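Local coordinates for BsaWI endonuclease (Geobacillus stearothermophilus, PDB 4ZSF), which probably cuts DNA as a restriction endonuclease of the PD-(D/E)XK superfamily, caught here on DNA in a pre-specific complex, at residues 174-179 against 218-223; 160-165 against 188-193; 1-6 against 50-55. One frame throughout, in Å; residues are numbered along the deposited sequence. Where two conformers were deposited one is given.

Contact 1: residues 174-179 against 218-223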
loop_
_atom_site.group_PDB
_atom_site.type_symbol
_atom_site.label_atom_id
_atom_site.label_comp_id
_atom_site.label_asym_id
_atom_site.label_seq_id
_atom_site.Cartn_x
_atom_site.Cartn_y
_atom_site.Cartn_z
ATOM N N ARG A 174 -4.554 -3.231 11.307
ATOM C CA ARG A 174 -3.113 -3.499 11.215
ATOM C C ARG A 174 -2.209 -2.793 12.281
ATOM O O ARG A 174 -1.064 -3.211 12.492
ATOM C CB ARG A 174 -2.618 -3.129 9.810
ATOM N N ASP A 175 -2.706 -1.732 12.924
ATOM C CA ASP A 175 -1.980 -0.974 13.979
ATOM C C ASP A 175 -2.091 -1.597 15.375
ATOM O O ASP A 175 -1.274 -1.336 16.268
ATOM C CB ASP A 175 -2.518 0.454 14.070
ATOM C CG ASP A 175 -2.142 1.306 12.843
ATOM O OD1 ASP A 175 -1.000 1.214 12.345
ATOM O OD2 ASP A 175 -3.003 2.078 12.391
ATOM N N ARG A 176 -3.134 -2.374 15.577
ATOM C CA ARG A 176 -3.326 -2.993 16.888
ATOM C C ARG A 176 -2.198 -3.976 17.267
ATOM O O ARG A 176 -1.749 -3.971 18.407
ATOM C CB ARG A 176 -4.700 -3.681 16.909
ATOM C CG ARG A 176 -5.036 -4.421 18.167
ATOM C CD ARG A 176 -6.494 -5.014 18.165
ATOM N NE ARG A 176 -6.526 -6.307 18.908
ATOM C CZ ARG A 176 -6.979 -6.367 20.162
ATOM N NH1 ARG A 176 -7.465 -5.275 20.716
ATOM N NH2 ARG A 176 -6.989 -7.498 20.840
ATOM N N GLU A 177 -1.757 -4.811 16.329
ATOM C CA GLU A 177 -0.769 -5.866 16.649
ATOM C C GLU A 177 0.579 -5.199 17.129
ATOM O O GLU A 177 1.097 -5.558 18.191
ATOM C CB GLU A 177 -0.595 -6.848 15.462
ATOM N N PRO A 178 1.087 -4.179 16.403
ATOM C CA PRO A 178 2.334 -3.609 16.922
ATOM C C PRO A 178 2.126 -2.843 18.211
ATOM O O PRO A 178 3.054 -2.772 19.022
ATOM C CB PRO A 178 2.787 -2.657 15.815
ATOM C CG PRO A 178 1.552 -2.375 14.985
ATOM C CD PRO A 178 0.787 -3.683 15.036
ATOM N N SER A 179 0.939 -2.289 18.425
ATOM C CA SER A 179 0.696 -1.585 19.713
ATOM C C SER A 179 0.738 -2.646 20.843
ATOM O O SER A 179 1.339 -2.422 21.888
ATOM C CB SER A 179 -0.654 -0.868 19.704
ATOM O OG SER A 179 -0.997 -0.534 21.045
ATOM N N ASN A 218 -7.427 -5.339 25.447
ATOM C CA ASN A 218 -7.325 -3.995 24.882
ATOM C C ASN A 218 -6.130 -3.888 23.900
ATOM O O ASN A 218 -5.110 -4.584 24.072
ATOM C CB ASN A 218 -7.202 -2.938 25.989
ATOM C CG ASN A 218 -6.119 -3.276 27.019
ATOM O OD1 ASN A 218 -6.224 -4.289 27.698
ATOM N ND2 ASN A 218 -5.067 -2.437 27.117
ATOM N N GLY A 219 -6.255 -3.045 22.871
ATOM C CA GLY A 219 -5.226 -2.995 21.833
ATOM C C GLY A 219 -4.205 -1.904 22.110
ATOM O O GLY A 219 -3.082 -1.892 21.532
ATOM N N TRP A 220 -4.581 -0.989 23.019
ATOM C CA TRP A 220 -3.788 0.184 23.430
ATOM C C TRP A 220 -4.004 0.428 24.916
ATOM O O TRP A 220 -5.003 -0.020 25.448
ATOM C CB TRP A 220 -4.178 1.495 22.676
ATOM C CG TRP A 220 -3.828 1.463 21.176
ATOM C CD1 TRP A 220 -2.707 2.000 20.599
ATOM C CD2 TRP A 220 -4.585 0.872 20.130
ATOM N NE1 TRP A 220 -2.723 1.755 19.269
ATOM C CE2 TRP A 220 -3.871 1.083 18.939
ATOM C CE3 TRP A 220 -5.812 0.177 20.075
ATOM C CZ2 TRP A 220 -4.309 0.595 17.702
ATOM C CZ3 TRP A 220 -6.265 -0.298 18.825
ATOM C CH2 TRP A 220 -5.517 -0.071 17.660
ATOM N N HIS A 221 -3.106 1.190 25.542
ATOM C CA HIS A 221 -3.356 1.701 26.877
ATOM C C HIS A 221 -4.428 2.768 26.830
ATOM O O HIS A 221 -5.233 2.918 27.759
ATOM C CB HIS A 221 -2.058 2.280 27.500
ATOM C CG HIS A 221 -1.105 1.199 27.896
ATOM N ND1 HIS A 221 0.170 1.104 27.399
ATOM C CD2 HIS A 221 -1.260 0.139 28.736
ATOM C CE1 HIS A 221 0.774 0.058 27.927
ATOM N NE2 HIS A 221 -0.080 -0.564 28.729
ATOM N N GLY A 222 -4.405 3.527 25.752
ATOM C CA GLY A 222 -5.324 4.652 25.651
ATOM C C GLY A 222 -5.396 5.100 24.185
ATOM O O GLY A 222 -4.415 5.026 23.443
ATOM N N MET A 223 -6.577 5.565 23.812
ATOM C CA MET A 223 -6.850 6.083 22.485
ATOM C C MET A 223 -7.377 7.502 22.732
ATOM O O MET A 223 -8.295 7.669 23.558
ATOM C CB MET A 223 -7.874 5.184 21.777
ATOM C CG MET A 223 -8.490 5.803 20.552
ATOM S SD MET A 223 -7.309 5.804 19.180
ATOM C CE MET A 223 -7.215 4.051 18.787
#

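Contact 2: residues 160-165 against 188-193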
loop_
_atom_site.group_PDB
_atom_site.type_symbol
_atom_site.label_atom_id
_atom_site.label_comp_id
_atom_site.label_asym_id
_atom_site.label_seq_id
_atom_site.Cartn_x
_atom_site.Cartn_y
_atom_site.Cartn_z
ATOM N N GLY A 160 7.227 5.781 25.937
ATOM C CA GLY A 160 5.954 5.548 25.266
ATOM C C GLY A 160 6.078 5.587 23.745
ATOM O O GLY A 160 6.996 6.253 23.210
ATOM N N CYS A 161 5.200 4.818 23.087
ATOM C CA CYS A 161 5.121 4.681 21.629
ATOM C C CYS A 161 3.731 5.171 21.215
ATOM O O CYS A 161 2.718 4.810 21.837
ATOM C CB CYS A 161 5.266 3.197 21.248
ATOM S SG CYS A 161 6.825 2.462 21.760
ATOM N N ILE A 162 3.671 6.004 20.187
ATOM C CA ILE A 162 2.445 6.688 19.830
ATOM C C ILE A 162 2.134 6.534 18.340
ATOM O O ILE A 162 2.994 6.787 17.467
ATOM C CB ILE A 162 2.580 8.218 20.129
ATOM C CG1 ILE A 162 2.864 8.444 21.633
ATOM C CG2 ILE A 162 1.344 8.990 19.596
ATOM C CD1 ILE A 162 3.499 9.862 21.881
ATOM N N GLN A 163 0.904 6.126 18.042
ATOM C CA GLN A 163 0.408 6.080 16.646
ATOM C C GLN A 163 -0.442 7.295 16.432
ATOM O O GLN A 163 -1.278 7.588 17.251
ATOM C CB GLN A 163 -0.383 4.828 16.410
ATOM C CG GLN A 163 0.560 3.566 16.539
ATOM C CD GLN A 163 -0.207 2.247 16.499
ATOM O OE1 GLN A 163 -1.416 2.202 16.730
ATOM N NE2 GLN A 163 0.486 1.188 16.133
ATOM N N SER A 164 -0.245 8.036 15.344
ATOM C CA SER A 164 -1.027 9.270 15.235
ATOM C C SER A 164 -1.602 9.344 13.855
ATOM O O SER A 164 -0.862 9.709 12.954
ATOM C CB SER A 164 -0.168 10.521 15.528
ATOM O OG SER A 164 0.770 10.784 14.482
ATOM N N LYS A 165 -2.906 9.020 13.733
ATOM C CA LYS A 165 -3.620 8.763 12.477
ATOM C C LYS A 165 -4.667 9.807 12.131
ATOM O O LYS A 165 -5.413 10.254 13.013
ATOM C CB LYS A 165 -4.301 7.417 12.582
ATOM C CG LYS A 165 -3.304 6.258 12.831
ATOM C CD LYS A 165 -2.014 6.411 11.975
ATOM C CE LYS A 165 -0.945 5.372 12.394
ATOM N NZ LYS A 165 0.344 5.536 11.656
ATOM N N TRP A 188 4.408 2.450 27.374
ATOM C CA TRP A 188 3.069 3.065 27.186
ATOM C C TRP A 188 2.757 3.046 25.717
ATOM O O TRP A 188 3.583 3.483 24.916
ATOM C CB TRP A 188 3.132 4.475 27.704
ATOM C CG TRP A 188 1.814 5.162 27.844
ATOM C CD1 TRP A 188 0.622 4.623 28.309
ATOM C CD2 TRP A 188 1.566 6.544 27.558
ATOM N NE1 TRP A 188 -0.323 5.633 28.349
ATOM C CE2 TRP A 188 0.231 6.806 27.893
ATOM C CE3 TRP A 188 2.370 7.598 27.062
ATOM C CZ2 TRP A 188 -0.333 8.094 27.754
ATOM C CZ3 TRP A 188 1.818 8.856 26.920
ATOM C CH2 TRP A 188 0.459 9.087 27.223
ATOM N N SER A 189 1.578 2.561 25.334
ATOM C CA SER A 189 1.294 2.479 23.904
ATOM C C SER A 189 -0.037 3.153 23.635
ATOM O O SER A 189 -1.080 2.700 24.106
ATOM C CB SER A 189 1.255 1.014 23.410
ATOM O OG SER A 189 0.982 0.992 22.017
ATOM N N VAL A 190 -0.008 4.258 22.910
ATOM C CA VAL A 190 -1.271 4.966 22.707
ATOM C C VAL A 190 -1.487 5.397 21.280
ATOM O O VAL A 190 -0.573 5.315 20.447
ATOM C CB VAL A 190 -1.368 6.234 23.629
ATOM C CG1 VAL A 190 -1.386 5.809 25.108
ATOM C CG2 VAL A 190 -0.214 7.195 23.328
ATOM N N ALA A 191 -2.720 5.833 20.988
ATOM C CA ALA A 191 -3.013 6.305 19.629
ATOM C C ALA A 191 -3.714 7.641 19.745
ATOM O O ALA A 191 -4.485 7.846 20.704
ATOM C CB ALA A 191 -3.883 5.350 18.926
ATOM N N ILE A 192 -3.477 8.530 18.771
ATOM C CA ILE A 192 -4.157 9.849 18.723
ATOM C C ILE A 192 -4.821 9.855 17.385
ATOM O O ILE A 192 -4.140 9.596 16.361
ATOM C CB ILE A 192 -3.122 10.975 18.874
ATOM C CG1 ILE A 192 -2.557 10.937 20.306
ATOM C CG2 ILE A 192 -3.764 12.374 18.596
ATOM C CD1 ILE A 192 -1.342 11.887 20.550
ATOM N N CYS A 193 -6.127 10.135 17.379
ATOM C CA CYS A 193 -7.001 9.970 16.220
ATOM C C CYS A 193 -7.773 11.241 15.857
ATOM O O CYS A 193 -8.432 11.820 16.736
ATOM C CB CYS A 193 -8.020 8.864 16.513
ATOM S SG CYS A 193 -7.383 7.269 16.733
#

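Contact 3: residues 1-6 against 50-55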
loop_
_atom_site.group_PDB
_atom_site.type_symbol
_atom_site.label_atom_id
_atom_site.label_comp_id
_atom_site.label_asym_id
_atom_site.label_seq_id
_atom_site.Cartn_x
_atom_site.Cartn_y
_atom_site.Cartn_z
ATOM N N MET A 1 -9.063 6.265 -38.182
ATOM C CA MET A 1 -9.103 6.207 -36.729
ATOM C C MET A 1 -7.708 5.884 -36.210
ATOM O O MET A 1 -7.134 4.892 -36.631
ATOM C CB MET A 1 -10.098 5.138 -36.271
ATOM C CG MET A 1 -10.451 5.199 -34.802
ATOM S SD MET A 1 -12.113 4.593 -34.416
ATOM C CE MET A 1 -12.118 3.143 -35.473
ATOM N N ASN A 2 -7.163 6.688 -35.312
ATOM C CA ASN A 2 -5.877 6.343 -34.698
ATOM C C ASN A 2 -6.149 5.403 -33.501
ATOM O O ASN A 2 -7.319 5.148 -33.196
ATOM C CB ASN A 2 -5.098 7.591 -34.276
ATOM C CG ASN A 2 -5.830 8.435 -33.251
ATOM O OD1 ASN A 2 -6.177 7.963 -32.202
ATOM N ND2 ASN A 2 -6.006 9.732 -33.544
ATOM N N PHE A 3 -5.099 4.886 -32.854
ATOM C CA PHE A 3 -5.321 3.815 -31.851
ATOM C C PHE A 3 -6.059 4.378 -30.654
ATOM O O PHE A 3 -6.788 3.650 -29.958
ATOM C CB PHE A 3 -3.983 3.175 -31.395
ATOM C CG PHE A 3 -3.188 4.031 -30.445
ATOM C CD1 PHE A 3 -3.355 3.907 -29.065
ATOM C CD2 PHE A 3 -2.227 4.930 -30.921
ATOM C CE1 PHE A 3 -2.631 4.677 -28.171
ATOM C CE2 PHE A 3 -1.508 5.724 -30.037
ATOM C CZ PHE A 3 -1.700 5.603 -28.649
ATOM N N PHE A 4 -5.814 5.652 -30.346
ATOM C CA PHE A 4 -6.402 6.232 -29.150
ATOM C C PHE A 4 -7.922 6.388 -29.336
ATOM O O PHE A 4 -8.697 5.997 -28.452
ATOM C CB PHE A 4 -5.743 7.565 -28.800
ATOM C CG PHE A 4 -6.241 8.159 -27.540
ATOM C CD1 PHE A 4 -7.397 8.925 -27.530
ATOM C CD2 PHE A 4 -5.552 8.003 -26.377
ATOM C CE1 PHE A 4 -7.876 9.483 -26.329
ATOM C CE2 PHE A 4 -6.023 8.587 -25.169
ATOM C CZ PHE A 4 -7.187 9.315 -25.175
ATOM N N GLU A 5 -8.334 6.945 -30.484
ATOM C CA GLU A 5 -9.749 7.026 -30.845
ATOM C C GLU A 5 -10.401 5.667 -30.856
ATOM O O GLU A 5 -11.539 5.522 -30.419
ATOM C CB GLU A 5 -9.930 7.661 -32.225
ATOM C CG GLU A 5 -9.322 9.044 -32.286
ATOM C CD GLU A 5 -9.357 9.635 -33.716
ATOM O OE1 GLU A 5 -8.974 8.962 -34.706
ATOM O OE2 GLU A 5 -9.782 10.795 -33.833
ATOM N N TYR A 6 -9.701 4.687 -31.398
ATOM C CA TYR A 6 -10.213 3.339 -31.472
ATOM C C TYR A 6 -10.467 2.809 -30.043
ATOM O O TYR A 6 -11.480 2.145 -29.796
ATOM C CB TYR A 6 -9.232 2.414 -32.200
ATOM C CG TYR A 6 -9.720 0.994 -32.278
ATOM C CD1 TYR A 6 -10.619 0.616 -33.256
ATOM C CD2 TYR A 6 -9.339 0.045 -31.328
ATOM C CE1 TYR A 6 -11.120 -0.693 -33.327
ATOM C CE2 TYR A 6 -9.827 -1.256 -31.392
ATOM C CZ TYR A 6 -10.698 -1.618 -32.394
ATOM O OH TYR A 6 -11.160 -2.898 -32.456
ATOM N N ALA A 50 1.990 -0.682 -24.127
ATOM C CA ALA A 50 1.824 0.231 -22.992
ATOM C C ALA A 50 1.033 1.474 -23.377
ATOM O O ALA A 50 0.290 2.009 -22.553
ATOM C CB ALA A 50 3.179 0.632 -22.412
ATOM N N GLU A 51 1.168 1.934 -24.620
ATOM C CA GLU A 51 0.423 3.120 -25.046
ATOM C C GLU A 51 -1.064 2.800 -25.221
ATOM O O GLU A 51 -1.952 3.622 -24.959
ATOM C CB GLU A 51 1.012 3.648 -26.359
ATOM C CG GLU A 51 2.367 4.240 -26.147
ATOM C CD GLU A 51 2.311 5.486 -25.270
ATOM O OE1 GLU A 51 1.453 6.362 -25.527
ATOM O OE2 GLU A 51 3.110 5.586 -24.311
ATOM N N ILE A 52 -1.333 1.639 -25.797
ATOM C CA ILE A 52 -2.707 1.160 -25.861
ATOM C C ILE A 52 -3.358 1.066 -24.456
ATOM O O ILE A 52 -4.509 1.508 -24.238
ATOM C CB ILE A 52 -2.724 -0.197 -26.580
ATOM C CG1 ILE A 52 -2.249 0.056 -28.024
ATOM C CG2 ILE A 52 -4.146 -0.738 -26.609
ATOM C CD1 ILE A 52 -2.325 -1.183 -28.868
ATOM N N TRP A 53 -2.636 0.492 -23.519
ATOM C CA TRP A 53 -3.149 0.360 -22.150
ATOM C C TRP A 53 -3.476 1.743 -21.595
ATOM O O TRP A 53 -4.471 1.918 -20.936
ATOM C CB TRP A 53 -2.099 -0.302 -21.256
ATOM C CG TRP A 53 -2.600 -0.810 -19.909
ATOM C CD1 TRP A 53 -2.175 -0.413 -18.660
ATOM C CD2 TRP A 53 -3.534 -1.870 -19.702
ATOM N NE1 TRP A 53 -2.800 -1.181 -17.703
ATOM C CE2 TRP A 53 -3.656 -2.059 -18.306
ATOM C CE3 TRP A 53 -4.285 -2.681 -20.562
ATOM C CZ2 TRP A 53 -4.463 -3.048 -17.758
ATOM C CZ3 TRP A 53 -5.113 -3.650 -20.021
ATOM C CH2 TRP A 53 -5.213 -3.804 -18.601
ATOM N N LYS A 54 -2.614 2.729 -21.877
ATOM C CA LYS A 54 -2.923 4.109 -21.435
ATOM C C LYS A 54 -4.190 4.714 -22.072
ATOM O O LYS A 54 -4.899 5.478 -21.445
ATOM C CB LYS A 54 -1.724 5.040 -21.745
ATOM C CG LYS A 54 -0.564 4.803 -20.856
ATOM C CD LYS A 54 0.539 5.805 -21.248
ATOM N N ALA A 55 -4.491 4.351 -23.314
ATOM C CA ALA A 55 -5.708 4.835 -23.958
ATOM C C ALA A 55 -6.954 4.150 -23.350
ATOM O O ALA A 55 -7.993 4.772 -23.157
ATOM C CB ALA A 55 -5.608 4.562 -25.480
#

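Contact 1: residues 174-179 against 218-223
Arg176 CA and Gly219 CA stand 5.3 Å apart where helix 172-184 meets the loop leading into strand 222-226, and Ser179 lies opposite Trp220 one turn further on. The helix is kinked at Pro178, whose ring nitrogen makes no bond to the preceding turn. Ser179 OG, anti to its own backbone nitrogen (chi1 164°), reaches Gly219 O and donates a short hydrogen bond of 2.5 Å in the carbonyl plane. Ser179 CB lies over one face of the Trp220 indole, 3.7 Å from the centroid of the five-membered ring, a CH-pi contact. In the conformer given, Met223 CE lies over the opposite face. The benzo end of the indole reaches the helix backbone, CH2 coming to 3.7 Å from Arg176 CA. Arg176 runs along Gly219, where a CB would collide with Arg176 CG; its NH1 hydrogen-bonds to Met207 O and Leu217 O. Trp220 NE1 hydrogen-bonds to Gln163 OE1. A leucine in place of Trp220 would probably strip Ser179 CB of its ring, open a gap beside Arg176 CA and leave Gln163 OE1 without this donor. Around the contact, strand 188-193 and Val208 of helix 202-209 also touch the tryptophan, wedged between helix 172-184 and the sheet, while Ser179 OG bonds to Ser189 OG.

Contact 2: residues 160-165 against 188-193
Gly160 and Trp188 begin a run of six paired residues, ending at Lys165 and Cys193, in which the axes of the two parallel segments approach to 4.6 Å and cross at -19°. Five backbone hydrogen bonds alternate along the ladder: Cys161 N to Trp188 O, Val190 N to Cys161 O, Gln163 N to Val190 O, Ile192 N to Gln163 O and Lys165 N to Ile192 O. CA-H...O contacts fill the gaps between them, such as Ile162 CA to Val190 O at 3.4 Å.

Ile162 shows how side chains of the face it shares with Trp188, Val190 and Ile192 interlock. Its CB lies 4.4 Å from Val190 CG2. From there the chain forks: CG1, swung away from the carbonyl carbon (chi1 -60°), runs beside Val190 and comes to 3.7 Å from the same CG2. The other branch, CG2, reaches along the strand to Ile192 CD1 at 4.1 Å, crossing that side chain at a slant. Beyond CG1, CD1 extends away from strand 188-193, and the side chain as a whole also meets Phe245. Val190 CG1, in turn, packs 3.3 Å above one face of the Trp188 indole, toward its rim. Opposite Trp188, a CB on Gly160 would be tight against CE3 of the ring.

On the other face, Lys165 NZ makes a salt bridge to Asp145. The two strands and helix 172-184 form a beta-alpha-beta crossover at the middle of the mixed sheet, consistent with a PD-(D/E)XK core. That helix touches Gln163, Lys165 and Ser189, whereas helix 243-258 covers Ile162 and Trp188; strands 146-152 and 222-226 flank the pair.

Contact 3: residues 1-6 against 50-55
The first turn of helix 3-22 leans on helix 49-65 through two aromatic rings, Phe3 and Phe4, in an all-helical part of the chain. Phe3 CG stands between the backbone N and the carbonyl carbon (chi1 76°), which aims the ring at the partner helix. Its CE1 meets Glu51 O at 3.4 Å, the oxygen lying at the ring edge near its plane, although that carbonyl already accepts from Ala55 N. CD1 of the same ring touches Ile52 CG1 at 4.1 Å, and CZ approaches Glu51 CB. Phe3 CE1 also lies 4.0 Å from Ala55 CB. Phe4 CD2 touches Ala55 CB at 3.6 Å, and this methyl thus meets both rings. The turn that carries the rings is closed by a capping box: Glu5 N donates to Asn2 OD1 at 2.9 Å, and Asn2 N returns a bond of 3.0 Å to Glu5 OE1, reached on the anti side of the carboxylate. Phe44 and Val47, in the loop before helix 49-65, also pack on Phe3, while Met37 and Ala40 of helix 25-43 meet Ile52. Trp53 points away from the phenylalanines and meets the ring of Trp83 of the second subunit.

Contacts 1 and 2 belong to one buried core, their centres 8 Å apart, and reach the same sheet; the helix of contact 1 connects the two strands of contact 2, and their segments alternate along the chain. Contact 2 is a backbone ladder with aliphatic packing inside the sheet, whereas contact 1 fastens a helix onto it through one tryptophan and a serine. Two probable side-chain hydrogen bonds connect them. Contact 3 is partly exposed, in the helical N-terminal region; its centre lies about 48 Å from the centres of both. No hydrogen bond crosses between its two segments; phenylalanine rings pack on aliphatic side chains and a backbone carbonyl, close to the second subunit.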